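Local coordinates for putative peptidyl-arginine deiminase family protein (Campylobacter jejuni subsp. jejuni serotype O:2, PDB 6B10), which probably hydrolyses agmatine to N-carbamoylputrescine and ammonia, a step toward putrescine in polyamine biosynthesis, at residues K45-V50 against G319-S324; K56-A61 against K130-E135; G147-D150 against V156-T159; K181-E184 against Q190-W193; A271-I276 against L280-Y285. All coordinates share one frame; numbering follows the deposited sequence.

Contact 1: K45-V50 against G319-S324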
# COMPACT_ATOMS: atom_id res chain seq x y z
N LYS A 45 -11.76 10.90 -7.51
CA LYS A 45 -11.60 11.62 -8.76
C LYS A 45 -10.32 12.44 -8.76
O LYS A 45 -9.59 12.47 -9.76
CB LYS A 45 -12.80 12.52 -9.03
CG LYS A 45 -12.77 13.22 -10.37
N GLU A 46 -10.05 13.10 -7.64
CA GLU A 46 -8.84 13.90 -7.50
C GLU A 46 -7.61 13.01 -7.55
O GLU A 46 -6.65 13.28 -8.27
CB GLU A 46 -8.87 14.69 -6.19
CG GLU A 46 -7.88 15.84 -6.13
CD GLU A 46 -8.06 16.82 -7.27
OE1 GLU A 46 -9.22 17.19 -7.57
OE2 GLU A 46 -7.04 17.22 -7.89
N PHE A 47 -7.66 11.92 -6.78
CA PHE A 47 -6.56 10.96 -6.68
C PHE A 47 -6.27 10.34 -8.05
O PHE A 47 -5.12 10.29 -8.49
CB PHE A 47 -6.93 9.89 -5.63
CG PHE A 47 -5.83 8.89 -5.34
CD1 PHE A 47 -4.48 9.22 -5.42
CD2 PHE A 47 -6.17 7.61 -4.91
CE1 PHE A 47 -3.50 8.28 -5.13
CE2 PHE A 47 -5.19 6.67 -4.61
CZ PHE A 47 -3.86 7.01 -4.73
N VAL A 48 -7.34 9.92 -8.73
CA VAL A 48 -7.23 9.34 -10.07
C VAL A 48 -6.67 10.34 -11.07
O VAL A 48 -5.75 10.01 -11.82
CB VAL A 48 -8.60 8.83 -10.58
CG1 VAL A 48 -8.51 8.38 -12.03
CG2 VAL A 48 -9.10 7.67 -9.71
N LYS A 49 -7.20 11.56 -11.07
CA LYS A 49 -6.71 12.61 -11.97
C LYS A 49 -5.20 12.82 -11.81
O LYS A 49 -4.47 12.92 -12.80
CB LYS A 49 -7.45 13.94 -11.75
CG LYS A 49 -8.76 14.06 -12.52
CD LYS A 49 -9.38 15.44 -12.39
N VAL A 50 -4.74 12.90 -10.56
CA VAL A 50 -3.32 13.09 -10.26
C VAL A 50 -2.47 11.95 -10.84
O VAL A 50 -1.52 12.19 -11.59
CB VAL A 50 -3.08 13.22 -8.74
CG1 VAL A 50 -1.60 13.10 -8.40
CG2 VAL A 50 -3.61 14.56 -8.25
N GLY A 319 -8.56 3.87 6.41
CA GLY A 319 -7.46 3.69 5.48
C GLY A 319 -7.12 4.99 4.79
O GLY A 319 -7.83 5.98 4.94
N SER A 320 -6.03 4.99 4.04
CA SER A 320 -5.62 6.19 3.32
C SER A 320 -5.18 5.77 1.92
O SER A 320 -5.56 4.70 1.46
CB SER A 320 -4.53 6.91 4.12
OG SER A 320 -4.21 8.16 3.53
N LEU A 321 -4.39 6.60 1.24
CA LEU A 321 -4.12 6.43 -0.19
C LEU A 321 -3.56 5.06 -0.55
O LEU A 321 -4.08 4.41 -1.46
CB LEU A 321 -3.19 7.52 -0.73
CG LEU A 321 -3.62 8.99 -0.58
CD1 LEU A 321 -2.55 9.91 -1.15
CD2 LEU A 321 -4.97 9.27 -1.25
N HIS A 322 -2.53 4.61 0.17
CA HIS A 322 -1.86 3.34 -0.13
C HIS A 322 -2.81 2.15 0.03
O HIS A 322 -2.77 1.22 -0.78
CB HIS A 322 -0.63 3.14 0.77
CG HIS A 322 0.30 2.05 0.32
ND1 HIS A 322 0.50 0.90 1.04
CD2 HIS A 322 1.10 1.95 -0.77
CE1 HIS A 322 1.38 0.13 0.42
NE2 HIS A 322 1.75 0.75 -0.69
N CYS A 323 -3.64 2.18 1.06
CA CYS A 323 -4.63 1.12 1.32
C CYS A 323 -5.66 0.97 0.19
O CYS A 323 -6.18 -0.11 -0.03
CB CYS A 323 -5.38 1.39 2.63
SG CYS A 323 -4.36 1.44 4.12
N SER A 324 -5.95 2.06 -0.50
CA SER A 324 -6.97 2.07 -1.54
C SER A 324 -6.48 1.69 -2.94
O SER A 324 -7.24 1.79 -3.91
CB SER A 324 -7.58 3.46 -1.64
OG SER A 324 -6.74 4.29 -2.42

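Contact 2: K56-A61 against K130-E135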
# COMPACT_ATOMS: atom_id res chain seq x y z
N LYS A 56 -1.05 4.68 -16.34
CA LYS A 56 -2.42 4.22 -16.50
C LYS A 56 -3.03 3.87 -15.16
O LYS A 56 -2.34 3.46 -14.23
CB LYS A 56 -2.49 3.01 -17.43
CG LYS A 56 -2.22 3.33 -18.88
CD LYS A 56 -2.27 2.06 -19.73
CE LYS A 56 -0.99 1.26 -19.61
NZ LYS A 56 -1.17 -0.08 -20.22
N VAL A 57 -4.35 4.03 -15.08
CA VAL A 57 -5.11 3.70 -13.91
C VAL A 57 -6.22 2.73 -14.33
O VAL A 57 -6.85 2.94 -15.37
CB VAL A 57 -5.75 4.96 -13.29
CG1 VAL A 57 -6.67 4.61 -12.12
CG2 VAL A 57 -4.67 5.94 -12.84
N LEU A 58 -6.43 1.70 -13.53
CA LEU A 58 -7.53 0.75 -13.74
C LEU A 58 -8.50 0.84 -12.57
O LEU A 58 -8.11 0.66 -11.42
CB LEU A 58 -6.99 -0.67 -13.86
CG LEU A 58 -8.04 -1.77 -14.07
CD1 LEU A 58 -8.84 -1.53 -15.34
CD2 LEU A 58 -7.39 -3.14 -14.13
N LEU A 59 -9.77 1.12 -12.87
CA LEU A 59 -10.81 1.22 -11.86
C LEU A 59 -11.75 0.03 -11.95
O LEU A 59 -12.27 -0.26 -13.02
CB LEU A 59 -11.61 2.51 -12.05
CG LEU A 59 -10.82 3.82 -12.05
CD1 LEU A 59 -11.75 4.98 -12.38
CD2 LEU A 59 -10.13 4.05 -10.71
N ILE A 60 -11.96 -0.63 -10.82
CA ILE A 60 -12.79 -1.83 -10.74
C ILE A 60 -14.09 -1.47 -10.02
O ILE A 60 -14.05 -0.90 -8.94
CB ILE A 60 -12.06 -2.94 -9.96
CG1 ILE A 60 -10.70 -3.25 -10.60
CG2 ILE A 60 -12.91 -4.21 -9.90
CD1 ILE A 60 -9.77 -4.05 -9.71
N ALA A 61 -15.23 -1.81 -10.62
CA ALA A 61 -16.54 -1.53 -10.03
C ALA A 61 -17.64 -2.42 -10.64
O ALA A 61 -17.50 -2.89 -11.77
CB ALA A 61 -16.90 -0.07 -10.23
N LYS A 130 -8.10 -13.64 -15.30
CA LYS A 130 -8.67 -14.49 -16.34
C LYS A 130 -9.15 -13.66 -17.54
O LYS A 130 -8.83 -13.98 -18.69
CB LYS A 130 -9.81 -15.34 -15.78
CG LYS A 130 -10.44 -16.29 -16.80
CD LYS A 130 -11.39 -17.28 -16.14
CE LYS A 130 -12.29 -17.96 -17.15
NZ LYS A 130 -13.43 -17.10 -17.59
N GLU A 131 -9.90 -12.60 -17.26
CA GLU A 131 -10.59 -11.83 -18.31
C GLU A 131 -9.75 -10.72 -18.92
O GLU A 131 -9.60 -10.66 -20.14
CB GLU A 131 -11.88 -11.23 -17.76
CG GLU A 131 -12.83 -12.25 -17.16
CD GLU A 131 -14.04 -11.59 -16.53
OE1 GLU A 131 -14.38 -10.46 -16.94
OE2 GLU A 131 -14.65 -12.19 -15.61
N LYS A 132 -9.20 -9.83 -18.09
CA LYS A 132 -8.46 -8.69 -18.62
C LYS A 132 -7.01 -9.02 -18.99
O LYS A 132 -6.64 -8.93 -20.16
CB LYS A 132 -8.50 -7.49 -17.67
CG LYS A 132 -7.96 -6.23 -18.33
CD LYS A 132 -7.87 -5.06 -17.37
CE LYS A 132 -7.07 -3.92 -17.98
NZ LYS A 132 -7.78 -3.21 -19.07
N PHE A 133 -6.21 -9.39 -18.00
CA PHE A 133 -4.78 -9.64 -18.24
C PHE A 133 -4.53 -10.96 -18.98
O PHE A 133 -3.51 -11.10 -19.66
CB PHE A 133 -3.98 -9.62 -16.93
CG PHE A 133 -4.16 -8.36 -16.12
CD1 PHE A 133 -4.02 -7.11 -16.71
CD2 PHE A 133 -4.43 -8.43 -14.76
CE1 PHE A 133 -4.18 -5.96 -15.97
CE2 PHE A 133 -4.59 -7.28 -14.01
CZ PHE A 133 -4.46 -6.04 -14.61
N LYS A 134 -5.45 -11.92 -18.83
CA LYS A 134 -5.33 -13.25 -19.46
C LYS A 134 -3.99 -13.87 -19.11
O LYS A 134 -3.13 -14.11 -19.96
CB LYS A 134 -5.53 -13.15 -20.98
CG LYS A 134 -6.94 -12.72 -21.36
CD LYS A 134 -7.03 -12.31 -22.82
CE LYS A 134 -8.37 -11.64 -23.11
NZ LYS A 134 -8.41 -11.07 -24.48
N GLU A 135 -3.84 -14.14 -17.82
CA GLU A 135 -2.55 -14.44 -17.22
C GLU A 135 -2.75 -15.44 -16.10
O GLU A 135 -3.82 -15.49 -15.49
CB GLU A 135 -1.96 -13.13 -16.68
CG GLU A 135 -0.53 -13.20 -16.17
CD GLU A 135 -0.03 -11.87 -15.64
OE1 GLU A 135 -0.28 -10.82 -16.29
OE2 GLU A 135 0.62 -11.86 -14.58

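Contact 3: G147-D150 against V156-T159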
# COMPACT_ATOMS: atom_id res chain seq x y z
N GLY A 147 -0.75 -4.46 2.52
CA GLY A 147 -0.35 -3.41 3.46
C GLY A 147 0.47 -3.87 4.65
O GLY A 147 0.99 -3.04 5.39
N SER A 148 0.62 -5.18 4.84
CA SER A 148 1.38 -5.69 5.98
C SER A 148 2.88 -5.91 5.68
O SER A 148 3.63 -6.24 6.59
CB SER A 148 0.75 -6.98 6.51
OG SER A 148 1.07 -8.07 5.68
N ILE A 149 3.30 -5.69 4.43
CA ILE A 149 4.70 -5.89 4.03
C ILE A 149 5.21 -4.72 3.18
O ILE A 149 4.43 -4.06 2.50
CB ILE A 149 4.89 -7.20 3.24
CG1 ILE A 149 3.88 -7.29 2.08
CG2 ILE A 149 4.74 -8.40 4.17
CD1 ILE A 149 4.08 -8.47 1.16
N ASP A 150 6.52 -4.47 3.22
CA ASP A 150 7.15 -3.38 2.48
C ASP A 150 8.58 -3.81 2.08
O ASP A 150 9.32 -4.32 2.92
CB ASP A 150 7.17 -2.13 3.36
CG ASP A 150 7.51 -0.87 2.60
OD1 ASP A 150 6.60 -0.27 2.00
OD2 ASP A 150 8.69 -0.46 2.62
N VAL A 156 15.39 -7.23 1.36
CA VAL A 156 14.94 -6.90 2.70
C VAL A 156 13.45 -6.59 2.69
O VAL A 156 12.96 -5.91 1.77
CB VAL A 156 15.73 -5.71 3.30
CG1 VAL A 156 15.37 -5.52 4.76
CG2 VAL A 156 17.23 -5.93 3.16
N MET A 157 12.74 -7.07 3.70
CA MET A 157 11.32 -6.77 3.87
C MET A 157 11.05 -6.25 5.27
O MET A 157 11.63 -6.73 6.24
CB MET A 157 10.46 -8.01 3.62
CG MET A 157 8.96 -7.73 3.69
SD MET A 157 7.95 -9.20 3.47
CE MET A 157 8.09 -9.94 5.09
N LEU A 158 10.14 -5.29 5.35
CA LEU A 158 9.76 -4.65 6.59
C LEU A 158 8.35 -5.13 6.92
O LEU A 158 7.50 -5.24 6.04
CB LEU A 158 9.80 -3.14 6.38
CG LEU A 158 9.91 -2.12 7.50
CD1 LEU A 158 11.06 -2.43 8.45
CD2 LEU A 158 10.06 -0.73 6.90
N THR A 159 8.10 -5.45 8.19
CA THR A 159 6.78 -5.91 8.61
C THR A 159 6.61 -5.74 10.12
O THR A 159 7.58 -5.52 10.84
CB THR A 159 6.52 -7.38 8.21
OG1 THR A 159 5.14 -7.71 8.39
CG2 THR A 159 7.39 -8.34 9.02

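Contact 4: K181-E184 against Q190-W193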
# COMPACT_ATOMS: atom_id res chain seq x y z
N LYS A 181 9.28 -19.12 5.78
CA LYS A 181 8.32 -19.23 4.68
C LYS A 181 8.27 -17.95 3.85
O LYS A 181 8.30 -17.99 2.63
CB LYS A 181 6.92 -19.55 5.20
CG LYS A 181 5.88 -19.75 4.11
CD LYS A 181 4.59 -20.31 4.69
N LEU A 182 8.19 -16.81 4.53
CA LEU A 182 8.13 -15.51 3.85
C LEU A 182 9.39 -15.22 3.05
O LEU A 182 9.31 -14.64 1.96
CB LEU A 182 7.87 -14.38 4.85
CG LEU A 182 6.43 -14.33 5.38
CD1 LEU A 182 6.34 -13.44 6.60
CD2 LEU A 182 5.46 -13.86 4.30
N LYS A 183 10.55 -15.60 3.59
CA LYS A 183 11.81 -15.44 2.88
C LYS A 183 11.85 -16.28 1.61
O LYS A 183 12.39 -15.84 0.58
CB LYS A 183 12.99 -15.80 3.79
CG LYS A 183 13.24 -14.74 4.86
CD LYS A 183 14.37 -15.12 5.79
CE LYS A 183 14.74 -13.94 6.67
NZ LYS A 183 15.53 -14.35 7.86
N GLU A 184 11.26 -17.47 1.67
CA GLU A 184 11.23 -18.37 0.53
C GLU A 184 10.30 -17.87 -0.56
O GLU A 184 10.62 -17.94 -1.75
CB GLU A 184 10.83 -19.78 0.97
CG GLU A 184 11.93 -20.46 1.77
CD GLU A 184 11.46 -21.72 2.46
OE1 GLU A 184 10.25 -22.03 2.39
OE2 GLU A 184 12.33 -22.39 3.06
N GLN A 190 16.52 -10.98 4.38
CA GLN A 190 16.28 -10.40 5.70
C GLN A 190 14.84 -9.90 5.87
O GLN A 190 14.26 -9.31 4.96
CB GLN A 190 17.26 -9.24 5.93
CG GLN A 190 17.02 -8.45 7.20
CD GLN A 190 18.06 -7.35 7.42
OE1 GLN A 190 18.83 -7.00 6.52
NE2 GLN A 190 18.07 -6.78 8.61
N ILE A 191 14.29 -10.15 7.05
CA ILE A 191 13.02 -9.55 7.46
C ILE A 191 13.22 -8.77 8.74
O ILE A 191 13.74 -9.29 9.73
CB ILE A 191 11.92 -10.61 7.70
CG1 ILE A 191 11.61 -11.34 6.39
CG2 ILE A 191 10.67 -9.95 8.26
CD1 ILE A 191 10.62 -12.48 6.53
N ILE A 192 12.80 -7.51 8.72
CA ILE A 192 12.81 -6.65 9.89
C ILE A 192 11.42 -6.72 10.51
O ILE A 192 10.44 -6.26 9.92
CB ILE A 192 13.18 -5.21 9.52
CG1 ILE A 192 14.59 -5.17 8.95
CG2 ILE A 192 13.08 -4.29 10.74
CD1 ILE A 192 14.93 -3.90 8.20
N TRP A 193 11.35 -7.34 11.69
CA TRP A 193 10.11 -7.49 12.43
C TRP A 193 10.00 -6.37 13.45
O TRP A 193 10.71 -6.38 14.45
CB TRP A 193 10.11 -8.84 13.16
CG TRP A 193 10.04 -10.04 12.27
CD1 TRP A 193 11.10 -10.74 11.73
CD2 TRP A 193 8.86 -10.71 11.83
NE1 TRP A 193 10.63 -11.79 10.97
CE2 TRP A 193 9.26 -11.80 11.02
CE3 TRP A 193 7.49 -10.50 12.05
CZ2 TRP A 193 8.34 -12.67 10.43
CZ3 TRP A 193 6.58 -11.36 11.46
CH2 TRP A 193 7.01 -12.43 10.66
O HOH W 1 15.82 -11.83 9.10

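Contact 5: A271-I276 against L280-Y285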
# COMPACT_ATOMS: atom_id res chain seq x y z
N ALA A 271 2.69 7.90 6.21
CA ALA A 271 3.37 6.72 5.68
C ALA A 271 2.54 6.00 4.59
O ALA A 271 3.09 5.22 3.81
CB ALA A 271 3.72 5.75 6.80
N ASN A 272 1.24 6.27 4.53
CA ASN A 272 0.36 5.63 3.55
C ASN A 272 0.40 6.32 2.17
O ASN A 272 -0.64 6.51 1.52
CB ASN A 272 -1.07 5.61 4.10
CG ASN A 272 -1.80 4.32 3.77
OD1 ASN A 272 -2.78 4.33 3.03
ND2 ASN A 272 -1.34 3.22 4.33
N PHE A 273 1.60 6.69 1.73
CA PHE A 273 1.82 7.23 0.39
C PHE A 273 1.89 6.10 -0.63
O PHE A 273 1.88 4.92 -0.28
CB PHE A 273 3.08 8.12 0.33
CG PHE A 273 4.31 7.53 0.98
CD1 PHE A 273 4.85 6.31 0.56
CD2 PHE A 273 4.96 8.23 1.99
CE1 PHE A 273 6.00 5.80 1.15
CE2 PHE A 273 6.11 7.72 2.58
CZ PHE A 273 6.63 6.51 2.16
N VAL A 274 1.95 6.46 -1.91
CA VAL A 274 2.08 5.46 -2.96
C VAL A 274 3.02 5.93 -4.06
O VAL A 274 2.88 7.02 -4.57
CB VAL A 274 0.71 5.03 -3.54
CG1 VAL A 274 -0.10 6.23 -3.99
CG2 VAL A 274 0.89 4.04 -4.69
N PHE A 275 4.00 5.09 -4.39
CA PHE A 275 4.89 5.36 -5.51
C PHE A 275 4.19 4.99 -6.81
O PHE A 275 3.49 3.97 -6.89
CB PHE A 275 6.18 4.56 -5.42
CG PHE A 275 7.21 5.15 -4.49
CD1 PHE A 275 8.01 6.21 -4.91
CD2 PHE A 275 7.42 4.60 -3.23
CE1 PHE A 275 8.98 6.73 -4.07
CE2 PHE A 275 8.39 5.12 -2.39
CZ PHE A 275 9.17 6.18 -2.81
N ILE A 276 4.37 5.85 -7.81
CA ILE A 276 3.95 5.59 -9.19
C ILE A 276 5.07 6.10 -10.08
O ILE A 276 6.04 6.67 -9.59
CB ILE A 276 2.62 6.28 -9.52
CG1 ILE A 276 2.72 7.79 -9.27
CG2 ILE A 276 1.50 5.66 -8.70
CD1 ILE A 276 1.59 8.59 -9.88
N LEU A 280 5.53 10.40 -6.29
CA LEU A 280 5.15 9.86 -5.00
C LEU A 280 3.93 10.63 -4.54
O LEU A 280 3.99 11.84 -4.33
CB LEU A 280 6.29 10.02 -4.00
CG LEU A 280 5.95 9.62 -2.56
CD1 LEU A 280 5.58 8.15 -2.47
CD2 LEU A 280 7.11 9.93 -1.63
N ILE A 281 2.81 9.93 -4.38
CA ILE A 281 1.57 10.57 -4.01
C ILE A 281 1.40 10.44 -2.51
O ILE A 281 1.31 9.34 -1.98
CB ILE A 281 0.35 9.95 -4.74
CG1 ILE A 281 0.64 9.74 -6.23
CG2 ILE A 281 -0.88 10.83 -4.55
CD1 ILE A 281 1.06 10.98 -6.99
N VAL A 282 1.37 11.58 -1.81
CA VAL A 282 1.34 11.58 -0.34
C VAL A 282 -0.00 12.07 0.18
O VAL A 282 -0.59 12.98 -0.39
CB VAL A 282 2.50 12.42 0.26
CG1 VAL A 282 3.85 11.88 -0.19
CG2 VAL A 282 2.40 13.90 -0.13
N PRO A 283 -0.50 11.46 1.26
CA PRO A 283 -1.74 11.95 1.84
C PRO A 283 -1.54 13.30 2.53
O PRO A 283 -0.56 13.48 3.25
CB PRO A 283 -2.14 10.87 2.85
CG PRO A 283 -0.89 10.12 3.15
CD PRO A 283 0.05 10.31 2.00
N PHE A 284 -2.45 14.23 2.26
CA PHE A 284 -2.52 15.51 2.96
C PHE A 284 -3.77 15.48 3.85
O PHE A 284 -4.79 14.88 3.48
CB PHE A 284 -2.61 16.67 1.96
CG PHE A 284 -1.28 17.23 1.51
CD1 PHE A 284 -0.08 16.54 1.69
CD2 PHE A 284 -1.23 18.46 0.87
CE1 PHE A 284 1.13 17.08 1.27
CE2 PHE A 284 -0.02 19.01 0.44
CZ PHE A 284 1.16 18.31 0.64
N TYR A 285 -3.68 16.10 5.01
CA TYR A 285 -4.78 16.11 5.99
C TYR A 285 -5.17 17.54 6.43
O TYR A 285 -5.92 17.72 7.40
CB TYR A 285 -4.39 15.26 7.20
CG TYR A 285 -4.07 13.82 6.85
CD1 TYR A 285 -5.07 12.95 6.41
CD2 TYR A 285 -2.77 13.32 6.97
CE1 TYR A 285 -4.78 11.63 6.08
CE2 TYR A 285 -2.47 11.99 6.66
CZ TYR A 285 -3.48 11.15 6.22
OH TYR A 285 -3.20 9.83 5.90

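Contact 1: K45-V50 against G319-S324
The phenyl ring of Phe47 carries the approach of segment 45-50 to 319-324, meeting Leu321 with one face and Ser324 with its edge. Leu321 CD2 stands 4.0 Å from the centroid of the Phe47 ring and only 2° off its normal, a methyl-to-face CH-pi contact centred on the six carbons. Near the ring plane, Ser324 OG comes to 3.6 Å from Phe47 CE2. Phe47 reaches this far because its CG lies anti to the backbone N (chi1 -175°), which projects the ring outward from the helix. The loop backbone also takes part, with Leu321 O 4.0 Å from Phe47 CE2. That carbonyl is gripped twice within its own segment: Ser324 OG donates to Leu321 O at 2.8 Å, and Ser324 N does so from the same face of the carbonyl plane at 3.2 Å. Leu24 and Ile281 also pack on Phe47, so strands 19-25 and 279-284 both contribute to the surroundings of the ring, in the interior of the alpha/beta propeller known from the guanidino-modifying enzymes. The CB of His322 is directed away from the helix, and its two ring nitrogens are bound by Asp209 and Glu15. Because Phe47 offers no polar side-chain atom, its link to the loop is one of dispersion and CH-pi forces, and the turn that places the Ser324 oxygen at the ring edge is tied by its own polar bonds.

Contact 2: K56-A61 against K130-E135
Leu58 puts both methyl groups against the aliphatic part of Lys132. Its CD2 lies 3.8 Å from Lys132 CD, and its CD1 lies 4.0 Å from Lys132 CE. The two side chains run past one another in opposite senses, so the contact is alongside rather than end-on. The same Leu58 CD2 also reaches the far end of Phe133, 4.2 Å from CZ, meeting that ring obliquely. With CG anti to the backbone N (chi1 180°), Leu58 is directed toward the helix. Lys132 is stretched as far as CE and then turns at its last torsion (chi4 72°), which carries NZ off the leucine and into a salt bridge with Glu77 on the adjacent strand. Strand 56-61 runs inside a mixed four-stranded sheet, parallel to both of its neighbours, 19-25 and 76-80, and the C-terminal end of helix 120-133 packs on the face that Leu58 presents. Tyr21 and Leu128 add to the apolar surroundings of Leu58. Further out, Phe133 is placed by an edge-to-face stack with Phe129 and a cation-pi contact with Arg328. Arg328 in turn forms a salt bridge with Glu135 OE1, while Arg333 takes Glu135 OE2. Between Phe133 and Glu135 the helix ends, where Lys134, with a positive phi of 54°, is the first residue to leave the helical conformation.

Contact 3: G147-D150 against V156-T159
Asp150 O receives the shortest backbone bond between the two segments, from Leu158 N at 2.7 Å; it is nearly straight (165° at the hydrogen) and lies in the carbonyl plane. The segments form a beta hairpin in which strand 149-151 is an outer strand of a three-stranded sheet, paired antiparallel with 156-160. A CA-H...O contact from Met157 CA, 3.3 Å away, converges on the same Asp150 O. The return bond of this hydrogen-bonded pair, Asp150 N to Leu158 O, is weak and bent (135°), and the Leu158 carbonyl is also approached by the CA of Ile149. The pairing is therefore uneven, tight on one side of Asp150 and slack on the other. Beyond this pair, where the chain leaves a 3-10 turn, a side chain makes the link: Thr159 OG1 donates to Ser148 O at 2.8 Å, almost head-on to the carbonyl. The hydroxyl gets there because OG1 is anti to the backbone N of Thr159 (chi1 -168°). Asp150 and Leu158 share one face of the hairpin and meet CB to CB. The buried carboxylate of Asp150 is held by Arg213 NE, which makes a salt bridge with OD1, and by Phe214 N, which donates to OD2, so each oxygen has a partner. Met157 bends at its thioether and crosses Ile149 diagonally, bringing SD to 3.4 Å from Ile149 CG2, with the Met157 methyl CE 3.8 Å from that same branch.

Contact 4: K181-E184 against Q190-W193
Gln190 meets the helix through its backbone: its CA lies 4.0 Å from Lys183 CE, while its CB is directed away from the helix. The lysine continues past it to the next residue, where a single water joins the two segments. Ile191 N donates to this water at 3.1 Å, and Lys183 NZ donates to it at 2.8 Å. The Ile191 side chain points at the helix, and its terminal CD1 fits between two neighbours on one turn, 3.7 Å from Leu182 CB and 3.8 Å from Lys183 CG. The other branch, Ile191 CG2, lies over one face of the Trp193 indole, offset toward the rim. Strand 190-194 runs parallel to 156-160, and the chain between them includes helix 175-186, so the contact belongs to a beta-alpha-beta crossover, with the helix packed on one face of the sheet. Ile192 turns to the other face, and Trp193 comes back to the helix, its CH2 4.2 Å from Leu182 CD1. Asp179, one turn before Lys183, receives Trp193 NE1 at one carboxylate oxygen and forms a salt bridge with Lys183 NZ at the other. The lysine is stretched almost straight beyond CG, so its methylenes pass over Ile191 while its ammonium reaches the acid and the water. Apolar packing and polar bonding thus run side by side, and the shared aspartate would probably hold the lysine and the indole in fixed relation at this partly exposed margin.

Contact 5: A271-I276 against L280-Y285
Two backbone hydrogen bonds join Val274 and Ile281, the hydrogen-bonded pair of a tight antiparallel beta hairpin. Val274 N donates to Ile281 O at 3.0 Å, in the carbonyl plane, and Ile281 N returns to Val274 O at 2.9 Å, almost straight (173°) but tilted out of that carbonyl's plane. Phe275 and Leu280 form the following non-hydrogen-bonded pair, and CH-pi contact takes over there: Leu280 CD1 sits 3.8 Å from the centroid of the Phe275 ring, 4° off its normal. The same methyl touches a second aromatic, 3.6 Å from Phe273 CD1, which it meets obliquely. Leu280 reaches both because its CG is anti to the backbone N (chi1 174°), bringing CD1 back over the partner strand. The remaining contacts are aliphatic. On the opposite face from Leu280, Val274 and Ile281 run alongside each other in the same direction, with Val274 CG1 3.8 Å from Ile281 CB. Ile276 crosses Ile281 so that their CD1 methyls come within 3.8 Å. Farther from the turn, Val282 CG1 and Pro283 CD both pack on Phe273 CB. There the hairpin opens into a loop, where Asn272 is bound by Asp209 O and Cys323 N through its side-chain amide. Strand 279-284 lies between 274-276 and the parallel strand 305-310. Phe273, Leu280 and Val282 pack on Leu297 of helix 289-300, whereas Val274, Ile276 and Ile281 turn to Phe47, Val50 and Val51 of helix 37-52.

How the contacts relate
From the N terminus, helix 37-52 opens contact 1, which closes only at 319-324, so nearly the whole chain lies between its segments. Contacts 2 to 5 all fall within that span, one after another without crossing. Contact 2 brings helix 120-133 back to strand 56-61, and it touches contact 1 through Val48 packing on Leu59 and Val57. Contact 3 then closes a short hairpin, and contact 4 adds the neighbouring strand 190-194, bonded by its backbone to Met157. Across the chain's centre from contact 4, the hairpin of contact 5 adjoins contact 1, where the Asn272 backbone binds His322 N. Contacts 2 and 4 are far apart, about 30 Å between centres.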